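Local structure of uncharacterized protein (Bacteroides caccae, 4L7A) at residues W26-I37 with A66-E75; P183-A191 with D198-Y209. The protein is of unknown function but is probably a zinc-binding metallopeptidase that hydrolyses peptide bonds. All coordinates share one frame; numbering follows the deposited sequence.

Contact 1. Residues W26-I37 with A66-E75; sequences WLLENYVNPYNI and AKIVKHCWLE
The Y35 ring is sandwiched: L74 CD2 lies 3.9 Å from the ring centroid and 5° off its normal, a CH-pi contact, while P34 CB covers the opposite face. K70 NZ stands at the edge of this ring, but the Y35 hydroxyl is hydrogen-bonded to D78. The Y31 ring has W26 CZ3 and A66 O at its edge, and its OH donates to A66 O (2.7 Å) in the carbonyl plane, on a lone pair. Y31 CE2 also meets L74 CD1 at 3.5 Å, and the whole side chain fits as a knob among A66, V69, K70 and L74. On W26, N30 ND2 lies over one face toward the rim, held there by its bond to W26 O (2.9 Å); K67 CG approaches the same indole obliquely. K70 leaves its helix with CG anti to N (chi1 177°), runs across N30 at about a right angle and then bends, bringing NZ to E75 OE2 (3.5 Å). The axes of the two short helical segments cross at 33° and are 11.4 Å apart at their closest approach. Helix 131-153 backs V69 and W73, strand 38-40 touches L27 and A66, and helix 83-88 meets Y35 and L74.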
loop_
_atom_site.group_PDB
_atom_site.type_symbol
_atom_site.label_atom_id
_atom_site.label_comp_id
_atom_site.label_asym_id
_atom_site.label_seq_id
_atom_site.Cartn_x
_atom_site.Cartn_y
_atom_site.Cartn_z
ATOM N N TRP A 26 4.387 -5.800 21.966
ATOM C CA TRP A 26 5.058 -5.990 20.683
ATOM C C TRP A 26 4.794 -4.804 19.741
ATOM O O TRP A 26 5.687 -4.385 19.008
ATOM C CB TRP A 26 4.612 -7.309 20.092
ATOM C CG TRP A 26 5.313 -7.692 18.892
ATOM C CD1 TRP A 26 6.389 -8.510 18.822
ATOM C CD2 TRP A 26 5.060 -7.239 17.543
ATOM N NE1 TRP A 26 6.793 -8.639 17.520
ATOM C CE2 TRP A 26 5.988 -7.894 16.707
ATOM C CE3 TRP A 26 4.103 -6.398 16.961
ATOM C CZ2 TRP A 26 6.020 -7.724 15.325
ATOM C CZ3 TRP A 26 4.113 -6.232 15.566
ATOM C CH2 TRP A 26 5.070 -6.894 14.770
ATOM N N LEU A 27 3.572 -4.272 19.756
ATOM C CA LEU A 27 3.222 -3.146 18.881
ATOM C C LEU A 27 3.962 -1.878 19.350
ATOM O O LEU A 27 4.460 -1.076 18.522
ATOM C CB LEU A 27 1.727 -2.907 18.846
ATOM C CG LEU A 27 0.978 -4.042 18.155
ATOM C CD1 LEU A 27 -0.503 -3.927 18.448
ATOM C CD2 LEU A 27 1.207 -4.014 16.651
ATOM N N LEU A 28 4.037 -1.676 20.654
ATOM C CA LEU A 28 4.802 -0.532 21.154
ATOM C C LEU A 28 6.224 -0.568 20.580
ATOM O O LEU A 28 6.727 0.420 20.068
ATOM C CB LEU A 28 4.840 -0.568 22.664
ATOM C CG LEU A 28 5.661 0.498 23.400
ATOM C CD1 LEU A 28 5.182 1.894 23.044
ATOM C CD2 LEU A 28 5.562 0.308 24.936
ATOM N N GLU A 29 6.825 -1.751 20.626
ATOM C CA GLU A 29 8.215 -1.914 20.270
ATOM C C GLU A 29 8.446 -1.950 18.756
ATOM O O GLU A 29 9.474 -1.520 18.299
ATOM C CB GLU A 29 8.798 -3.131 21.002
ATOM C CG GLU A 29 8.724 -2.965 22.558
ATOM C CD GLU A 29 8.967 -4.243 23.355
ATOM O OE1 GLU A 29 9.188 -5.330 22.791
ATOM O OE2 GLU A 29 8.930 -4.155 24.581
ATOM N N ASN A 30 7.499 -2.447 17.985
ATOM C CA ASN A 30 7.733 -2.582 16.571
ATOM C C ASN A 30 7.067 -1.530 15.646
ATOM O O ASN A 30 7.393 -1.489 14.482
ATOM C CB ASN A 30 7.303 -3.967 16.084
ATOM C CG ASN A 30 8.250 -5.055 16.521
ATOM O OD1 ASN A 30 9.177 -5.387 15.812
ATOM N ND2 ASN A 30 8.056 -5.564 17.726
ATOM N N TYR A 31 6.093 -0.786 16.135
ATOM C CA TYR A 31 5.366 0.193 15.341
ATOM C C TYR A 31 5.508 1.582 15.962
ATOM O O TYR A 31 5.952 2.506 15.302
ATOM C CB TYR A 31 3.883 -0.181 15.206
ATOM C CG TYR A 31 3.577 -1.135 14.032
ATOM C CD1 TYR A 31 3.763 -2.479 14.148
ATOM C CD2 TYR A 31 3.133 -0.651 12.836
ATOM C CE1 TYR A 31 3.495 -3.354 13.081
ATOM C CE2 TYR A 31 2.857 -1.496 11.755
ATOM C CZ TYR A 31 3.021 -2.844 11.889
ATOM O OH TYR A 31 2.758 -3.692 10.848
ATOM N N VAL A 32 5.201 1.700 17.244
ATOM C CA VAL A 32 5.197 2.996 17.927
ATOM C C VAL A 32 6.603 3.523 18.064
ATOM O O VAL A 32 6.896 4.604 17.553
ATOM C CB VAL A 32 4.606 2.955 19.337
ATOM C CG1 VAL A 32 4.657 4.393 19.954
ATOM C CG2 VAL A 32 3.170 2.485 19.325
ATOM N N ASN A 33 7.492 2.743 18.662
ATOM C CA ASN A 33 8.825 3.282 18.879
ATOM C C ASN A 33 9.635 3.587 17.632
ATOM O O ASN A 33 10.208 4.652 17.587
ATOM C CB ASN A 33 9.628 2.477 19.883
ATOM C CG ASN A 33 9.053 2.596 21.272
ATOM O OD1 ASN A 33 8.238 3.467 21.555
ATOM N ND2 ASN A 33 9.429 1.684 22.132
ATOM N N PRO A 34 9.713 2.671 16.641
ATOM C CA PRO A 34 10.533 3.011 15.480
ATOM C C PRO A 34 9.870 3.996 14.510
ATOM O O PRO A 34 10.574 4.774 13.861
ATOM C CB PRO A 34 10.727 1.666 14.769
ATOM C CG PRO A 34 10.406 0.642 15.726
ATOM C CD PRO A 34 9.380 1.241 16.658
ATOM N N TYR A 35 8.536 3.969 14.395
ATOM C CA TYR A 35 7.848 4.694 13.311
ATOM C C TYR A 35 6.765 5.677 13.729
ATOM O O TYR A 35 6.175 6.350 12.884
ATOM C CB TYR A 35 7.189 3.660 12.389
ATOM C CG TYR A 35 8.094 2.560 11.944
ATOM C CD1 TYR A 35 9.152 2.824 11.079
ATOM C CD2 TYR A 35 7.891 1.271 12.337
ATOM C CE1 TYR A 35 9.964 1.860 10.657
ATOM C CE2 TYR A 35 8.706 0.251 11.885
ATOM C CZ TYR A 35 9.749 0.568 11.077
ATOM O OH TYR A 35 10.556 -0.405 10.612
ATOM N N ASN A 36 6.467 5.729 15.019
ATOM C CA ASN A 36 5.360 6.556 15.538
ATOM C C ASN A 36 4.024 6.215 14.864
ATOM O O ASN A 36 3.252 7.074 14.518
ATOM C CB ASN A 36 5.672 8.060 15.417
ATOM C CG ASN A 36 6.972 8.434 16.092
ATOM O OD1 ASN A 36 7.727 9.253 15.597
ATOM N ND2 ASN A 36 7.249 7.818 17.214
ATOM N N ILE A 37 3.765 4.938 14.679
ATOM C CA ILE A 37 2.504 4.474 14.114
ATOM C C ILE A 37 1.692 3.831 15.207
ATOM O O ILE A 37 2.152 2.965 15.917
ATOM C CB ILE A 37 2.696 3.454 12.970
ATOM C CG1 ILE A 37 3.436 4.092 11.800
ATOM C CG2 ILE A 37 1.368 2.938 12.519
ATOM C CD1 ILE A 37 3.956 3.088 10.767
ATOM N N ALA A 66 0.012 -7.763 11.369
ATOM C CA ALA A 66 0.958 -6.783 11.861
ATOM C C ALA A 66 2.367 -7.161 11.479
ATOM O O ALA A 66 3.170 -6.292 11.166
ATOM C CB ALA A 66 0.862 -6.646 13.335
ATOM N N LYS A 67 2.682 -8.430 11.470
ATOM C CA LYS A 67 4.046 -8.860 11.115
ATOM C C LYS A 67 4.285 -8.847 9.593
ATOM O O LYS A 67 5.406 -8.555 9.131
ATOM C CB LYS A 67 4.350 -10.265 11.640
ATOM C CG LYS A 67 4.384 -10.377 13.148
ATOM C CD LYS A 67 5.047 -11.658 13.593
ATOM C CE LYS A 67 5.262 -11.678 15.139
ATOM N NZ LYS A 67 5.870 -12.963 15.505
ATOM N N ILE A 68 3.259 -9.195 8.822
ATOM C CA ILE A 68 3.368 -9.181 7.365
ATOM C C ILE A 68 3.541 -7.740 6.851
ATOM O O ILE A 68 4.389 -7.458 5.965
ATOM C CB ILE A 68 2.183 -9.893 6.754
ATOM C CG1 ILE A 68 2.309 -11.389 7.115
ATOM C CG2 ILE A 68 2.154 -9.727 5.260
ATOM C CD1 ILE A 68 1.127 -12.251 6.666
ATOM N N VAL A 69 2.724 -6.845 7.381
ATOM C CA VAL A 69 2.761 -5.416 7.001
ATOM C C VAL A 69 4.130 -4.782 7.301
ATOM O O VAL A 69 4.674 -4.012 6.495
ATOM C CB VAL A 69 1.640 -4.671 7.701
ATOM C CG1 VAL A 69 1.748 -3.184 7.538
ATOM C CG2 VAL A 69 0.292 -5.108 7.112
ATOM N N LYS A 70 4.717 -5.144 8.436
ATOM C CA LYS A 70 6.000 -4.602 8.815
ATOM C C LYS A 70 7.078 -5.174 7.948
ATOM O O LYS A 70 7.933 -4.441 7.441
ATOM C CB LYS A 70 6.298 -4.905 10.272
ATOM C CG LYS A 70 7.681 -4.437 10.756
ATOM C CD LYS A 70 7.819 -4.625 12.273
ATOM C CE LYS A 70 9.252 -5.004 12.684
ATOM N NZ LYS A 70 10.202 -3.873 12.397
ATOM N N HIS A 71 7.012 -6.467 7.707
ATOM C CA HIS A 71 8.030 -7.152 6.860
ATOM C C HIS A 71 8.053 -6.708 5.396
ATOM O O HIS A 71 9.128 -6.557 4.800
ATOM C CB HIS A 71 7.824 -8.662 6.878
ATOM C CG HIS A 71 8.937 -9.415 6.244
ATOM N ND1 HIS A 71 10.190 -9.505 6.826
ATOM C CD2 HIS A 71 9.012 -10.079 5.068
ATOM C CE1 HIS A 71 10.975 -10.231 6.056
ATOM N NE2 HIS A 71 10.289 -10.587 4.981
ATOM N N CYS A 72 6.864 -6.466 4.845
ATOM C CA CYS A 72 6.703 -6.228 3.399
ATOM C C CYS A 72 6.640 -4.762 2.955
ATOM O O CYS A 72 6.826 -4.453 1.757
ATOM C CB CYS A 72 5.471 -6.941 2.918
ATOM S SG CYS A 72 5.598 -8.720 3.105
ATOM N N TRP A 73 6.400 -3.871 3.892
ATOM C CA TRP A 73 6.396 -2.427 3.627
ATOM C C TRP A 73 7.425 -1.725 4.523
ATOM O O TRP A 73 8.463 -1.251 4.020
ATOM C CB TRP A 73 4.984 -1.821 3.665
ATOM C CG TRP A 73 4.968 -0.417 4.117
ATOM C CD1 TRP A 73 5.699 0.629 3.632
ATOM C CD2 TRP A 73 4.232 0.077 5.209
ATOM N NE1 TRP A 73 5.483 1.750 4.412
ATOM C CE2 TRP A 73 4.550 1.422 5.366
ATOM C CE3 TRP A 73 3.276 -0.486 6.052
ATOM C CZ2 TRP A 73 3.930 2.226 6.341
ATOM C CZ3 TRP A 73 2.714 0.318 7.073
ATOM C CH2 TRP A 73 3.061 1.641 7.189
ATOM N N LEU A 74 7.207 -1.731 5.844
ATOM C CA LEU A 74 8.011 -0.899 6.729
ATOM C C LEU A 74 9.487 -1.271 6.675
ATOM O O LEU A 74 10.302 -0.419 6.454
ATOM C CB LEU A 74 7.521 -0.980 8.152
ATOM C CG LEU A 74 6.230 -0.251 8.473
ATOM C CD1 LEU A 74 5.700 -0.717 9.812
ATOM C CD2 LEU A 74 6.432 1.232 8.520
ATOM N N GLU A 75 9.797 -2.558 6.740
ATOM C CA GLU A 75 11.162 -3.013 6.618
ATOM C C GLU A 75 11.760 -2.885 5.226
ATOM O O GLU A 75 12.989 -2.804 5.102
ATOM C CB GLU A 75 11.340 -4.435 7.140
ATOM C CG GLU A 75 11.335 -4.505 8.670
ATOM C CD GLU A 75 11.540 -5.942 9.152
ATOM O OE1 GLU A 75 12.347 -6.698 8.573
ATOM O OE2 GLU A 75 10.858 -6.343 10.070
#

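Contact 2. Residues P183-A191 with D198-Y209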
loop_
_atom_site.group_PDB
_atom_site.type_symbol
_atom_site.label_atom_id
_atom_site.label_comp_id
_atom_site.label_asym_id
_atom_site.label_seq_id
_atom_site.Cartn_x
_atom_site.Cartn_y
_atom_site.Cartn_z
ATOM N N PRO A 183 -2.838 2.715 -23.787
ATOM C CA PRO A 183 -2.266 3.362 -24.983
ATOM C C PRO A 183 -2.047 4.856 -24.835
ATOM O O PRO A 183 -1.290 5.432 -25.620
ATOM C CB PRO A 183 -3.305 3.080 -26.093
ATOM C CG PRO A 183 -3.919 1.834 -25.713
ATOM C CD PRO A 183 -4.007 1.916 -24.164
ATOM N N LEU A 184 -2.688 5.457 -23.841
ATOM C CA LEU A 184 -2.509 6.885 -23.544
ATOM C C LEU A 184 -1.446 7.109 -22.468
ATOM O O LEU A 184 -1.206 8.242 -22.067
ATOM C CB LEU A 184 -3.834 7.525 -23.062
ATOM C CG LEU A 184 -5.069 7.214 -23.881
ATOM C CD1 LEU A 184 -6.297 7.769 -23.177
ATOM C CD2 LEU A 184 -4.999 7.753 -25.310
ATOM N N GLY A 185 -0.800 6.049 -21.999
ATOM C CA GLY A 185 0.262 6.187 -21.015
ATOM C C GLY A 185 -0.208 6.138 -19.571
ATOM O O GLY A 185 0.444 6.655 -18.679
ATOM N N PHE A 186 -1.370 5.545 -19.333
ATOM C CA PHE A 186 -1.904 5.409 -17.968
ATOM C C PHE A 186 -1.821 3.958 -17.548
ATOM O O PHE A 186 -2.341 3.065 -18.271
ATOM C CB PHE A 186 -3.372 5.861 -17.927
ATOM C CG PHE A 186 -3.564 7.336 -18.239
ATOM C CD1 PHE A 186 -2.797 8.303 -17.586
ATOM C CD2 PHE A 186 -4.470 7.745 -19.176
ATOM C CE1 PHE A 186 -2.953 9.629 -17.865
ATOM C CE2 PHE A 186 -4.624 9.084 -19.457
ATOM C CZ PHE A 186 -3.851 10.018 -18.831
ATOM N N VAL A 187 -1.182 3.708 -16.396
ATOM C CA VAL A 187 -1.030 2.357 -15.894
ATOM C C VAL A 187 -2.302 1.706 -15.361
ATOM O O VAL A 187 -2.367 0.491 -15.279
ATOM C CB VAL A 187 0.100 2.221 -14.836
ATOM C CG1 VAL A 187 1.480 2.435 -15.491
ATOM C CG2 VAL A 187 -0.085 3.187 -13.628
ATOM N N THR A 188 -3.297 2.504 -15.001
ATOM C CA THR A 188 -4.595 2.044 -14.550
ATOM C C THR A 188 -5.618 3.090 -14.943
ATOM O O THR A 188 -5.269 4.227 -15.232
ATOM C CB THR A 188 -4.666 1.957 -12.986
ATOM O OG1 THR A 188 -4.387 3.232 -12.389
ATOM C CG2 THR A 188 -3.742 0.951 -12.464
ATOM N N PRO A 189 -6.895 2.751 -14.908
ATOM C CA PRO A 189 -7.928 3.790 -15.141
ATOM C C PRO A 189 -7.807 4.958 -14.208
ATOM O O PRO A 189 -7.901 6.107 -14.645
ATOM C CB PRO A 189 -9.230 3.043 -14.856
ATOM C CG PRO A 189 -8.920 1.636 -15.319
ATOM C CD PRO A 189 -7.472 1.400 -14.882
ATOM N N TYR A 190 -7.575 4.687 -12.920
ATOM C CA TYR A 190 -7.427 5.752 -11.915
ATOM C C TYR A 190 -6.254 6.696 -12.157
ATOM O O TYR A 190 -6.336 7.892 -11.872
ATOM C CB TYR A 190 -7.301 5.117 -10.520
ATOM C CG TYR A 190 -7.459 6.075 -9.399
ATOM C CD1 TYR A 190 -8.533 6.920 -9.336
ATOM C CD2 TYR A 190 -6.607 6.068 -8.348
ATOM C CE1 TYR A 190 -8.693 7.782 -8.275
ATOM C CE2 TYR A 190 -6.765 6.954 -7.276
ATOM C CZ TYR A 190 -7.786 7.764 -7.240
ATOM O OH TYR A 190 -7.950 8.612 -6.160
ATOM N N ALA A 191 -5.180 6.179 -12.720
ATOM C CA ALA A 191 -4.033 7.017 -13.125
ATOM C C ALA A 191 -4.402 8.023 -14.196
ATOM O O ALA A 191 -3.827 9.119 -14.254
ATOM C CB ALA A 191 -2.895 6.178 -13.597
ATOM N N ASP A 198 -1.909 9.975 -11.075
ATOM C CA ASP A 198 -1.101 9.304 -12.095
ATOM C C ASP A 198 0.281 8.951 -11.510
ATOM O O ASP A 198 0.680 7.790 -11.487
ATOM C CB ASP A 198 -0.998 10.207 -13.337
ATOM C CG ASP A 198 -0.272 9.581 -14.507
ATOM O OD1 ASP A 198 0.436 8.567 -14.371
ATOM O OD2 ASP A 198 -0.442 10.119 -15.619
ATOM N N ILE A 199 0.970 9.910 -10.968
ATOM C CA ILE A 199 2.258 9.611 -10.448
ATOM C C ILE A 199 2.201 8.675 -9.191
ATOM O O ILE A 199 3.068 7.795 -9.055
ATOM C CB ILE A 199 3.071 10.869 -10.235
ATOM C CG1 ILE A 199 4.485 10.471 -9.851
ATOM C CG2 ILE A 199 2.410 11.848 -9.224
ATOM C CD1 ILE A 199 5.443 11.642 -9.754
ATOM N N ALA A 200 1.182 8.799 -8.323
ATOM C CA ALA A 200 1.044 7.876 -7.209
ATOM C C ALA A 200 0.798 6.433 -7.713
ATOM O O ALA A 200 1.323 5.492 -7.137
ATOM C CB ALA A 200 -0.086 8.296 -6.231
ATOM N N GLU A 201 0.041 6.300 -8.807
ATOM C CA GLU A 201 -0.254 4.997 -9.408
ATOM C C GLU A 201 0.953 4.385 -10.089
ATOM O O GLU A 201 1.177 3.177 -9.971
ATOM C CB GLU A 201 -1.388 5.097 -10.410
ATOM C CG GLU A 201 -2.800 5.272 -9.776
ATOM C CD GLU A 201 -3.273 3.979 -9.100
ATOM O OE1 GLU A 201 -3.823 3.130 -9.835
ATOM O OE2 GLU A 201 -3.054 3.797 -7.875
ATOM N N VAL A 202 1.726 5.191 -10.806
ATOM C CA VAL A 202 2.922 4.665 -11.450
ATOM C C VAL A 202 3.821 4.105 -10.375
ATOM O O VAL A 202 4.287 3.008 -10.466
ATOM C CB VAL A 202 3.602 5.726 -12.319
ATOM C CG1 VAL A 202 4.989 5.260 -12.767
ATOM C CG2 VAL A 202 2.743 6.038 -13.515
ATOM N N THR A 203 4.029 4.847 -9.303
ATOM C CA THR A 203 4.878 4.415 -8.202
ATOM C C THR A 203 4.374 3.136 -7.526
ATOM O O THR A 203 5.126 2.173 -7.326
ATOM C CB THR A 203 4.952 5.541 -7.112
ATOM O OG1 THR A 203 5.307 6.805 -7.696
ATOM C CG2 THR A 203 5.968 5.188 -6.033
ATOM N N ALA A 204 3.072 3.100 -7.183
ATOM C CA ALA A 204 2.471 1.971 -6.500
ATOM C C ALA A 204 2.386 0.726 -7.382
ATOM O O ALA A 204 2.573 -0.411 -6.878
ATOM C CB ALA A 204 1.086 2.318 -6.034
ATOM N N CYS A 205 2.081 0.925 -8.654
ATOM C CA CYS A 205 2.087 -0.228 -9.597
ATOM C C CYS A 205 3.501 -0.765 -9.805
ATOM O O CYS A 205 3.744 -1.979 -9.768
ATOM C CB CYS A 205 1.464 0.130 -10.929
ATOM S SG CYS A 205 -0.340 0.465 -10.847
ATOM N N PHE A 206 4.450 0.137 -10.007
ATOM C CA PHE A 206 5.807 -0.279 -10.209
ATOM C C PHE A 206 6.321 -1.065 -9.006
ATOM O O PHE A 206 6.974 -2.105 -9.187
ATOM C CB PHE A 206 6.730 0.911 -10.481
ATOM C CG PHE A 206 8.115 0.505 -10.863
ATOM C CD1 PHE A 206 8.347 -0.141 -12.071
ATOM C CD2 PHE A 206 9.170 0.726 -10.006
ATOM C CE1 PHE A 206 9.634 -0.557 -12.451
ATOM C CE2 PHE A 206 10.466 0.339 -10.374
ATOM C CZ PHE A 206 10.696 -0.310 -11.617
ATOM N N LEU A 207 5.986 -0.621 -7.789
ATOM C CA LEU A 207 6.494 -1.283 -6.626
ATOM C C LEU A 207 5.844 -2.633 -6.338
ATOM O O LEU A 207 6.483 -3.461 -5.776
ATOM C CB LEU A 207 6.416 -0.369 -5.377
ATOM C CG LEU A 207 7.319 0.848 -5.375
ATOM C CD1 LEU A 207 7.176 1.637 -4.044
ATOM C CD2 LEU A 207 8.772 0.383 -5.563
ATOM N N THR A 208 4.580 -2.834 -6.709
ATOM C CA THR A 208 3.834 -4.014 -6.321
ATOM C C THR A 208 3.594 -5.039 -7.473
ATOM O O THR A 208 3.517 -6.224 -7.201
ATOM C CB THR A 208 2.446 -3.672 -5.748
ATOM O OG1 THR A 208 1.665 -2.944 -6.706
ATOM C CG2 THR A 208 2.563 -2.851 -4.515
ATOM N N TYR A 209 3.514 -4.582 -8.733
ATOM C CA TYR A 209 3.274 -5.499 -9.884
ATOM C C TYR A 209 4.465 -6.448 -10.137
ATOM O O TYR A 209 5.608 -5.978 -10.238
ATOM C CB TYR A 209 3.027 -4.716 -11.165
ATOM C CG TYR A 209 1.649 -4.099 -11.324
ATOM C CD1 TYR A 209 0.800 -3.931 -10.241
ATOM C CD2 TYR A 209 1.263 -3.546 -12.551
ATOM C CE1 TYR A 209 -0.466 -3.363 -10.398
ATOM C CE2 TYR A 209 0.009 -2.961 -12.710
ATOM C CZ TYR A 209 -0.850 -2.886 -11.649
ATOM O OH TYR A 209 -2.061 -2.299 -11.798
HETATM O O HOH W 1 0.502 6.168 -15.823
HETATM O O HOH W 2 -3.055 -2.002 -14.287
#
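T188 OG1 donates to E201 OE1 at 2.6 Å, using the anti lone pair of that oxygen, and the two side chains cross at about a right angle. The Y190 ring presents its edge to the same carboxylate, CD2 to E201 CD 4.0 Å, with the planes 73° apart. D198 OD2 lies in the plane of the F186 ring, 3.4 Å from F186 CE1. Beneath the E201 carboxylate, A191 CB packs on E201 CB (3.7 Å), and V187 CG2 fits against V202 CG2 and C205 SG. The next layer fixes the donor: with chi1 at 58°, T188 OG1 sits between N and the carbonyl carbon of its own backbone and accepts from A191 N (3.1 Å, 151°), an ST motif. With a valine in its place, E201 OE1 would probably lose this donor and A191 N its side-chain acceptor. Farther out, one water donates to G185 O and D198 OD1 and accepts from V187 N, while a second joins V187 O to Y209 OH. D198 OD2 is held by Y168 and K232. E201 OE1 also pairs with K140, and OE2 is hydrogen-bonded to ND1 of H144, the first histidine of an HExxH sequence. This is consistent with E201 orienting a probable zinc-ligand histidine from the second shell.

In the fold
Both contacts are buried, yet their centres are 27 Å apart on opposite sides of the chain's centre, with nearest atoms about 8 Å apart. They share neighbours rather than residues: helix 131-153 touches 66-75 through V69 and W73, and 198-209 through A200 and C205, while helix 248-260 meets E75 by way of R258 and F206 by way of R252. Contact 1 joins two helices, largely by aromatic and aliphatic interlocking, with two partly exposed lysines taking part. Contact 2 folds a loop back on the helix that follows it, and buries carboxylates within hydrogen bonds, lysine pairs and water, in keeping with its place beside the HExxH sequence.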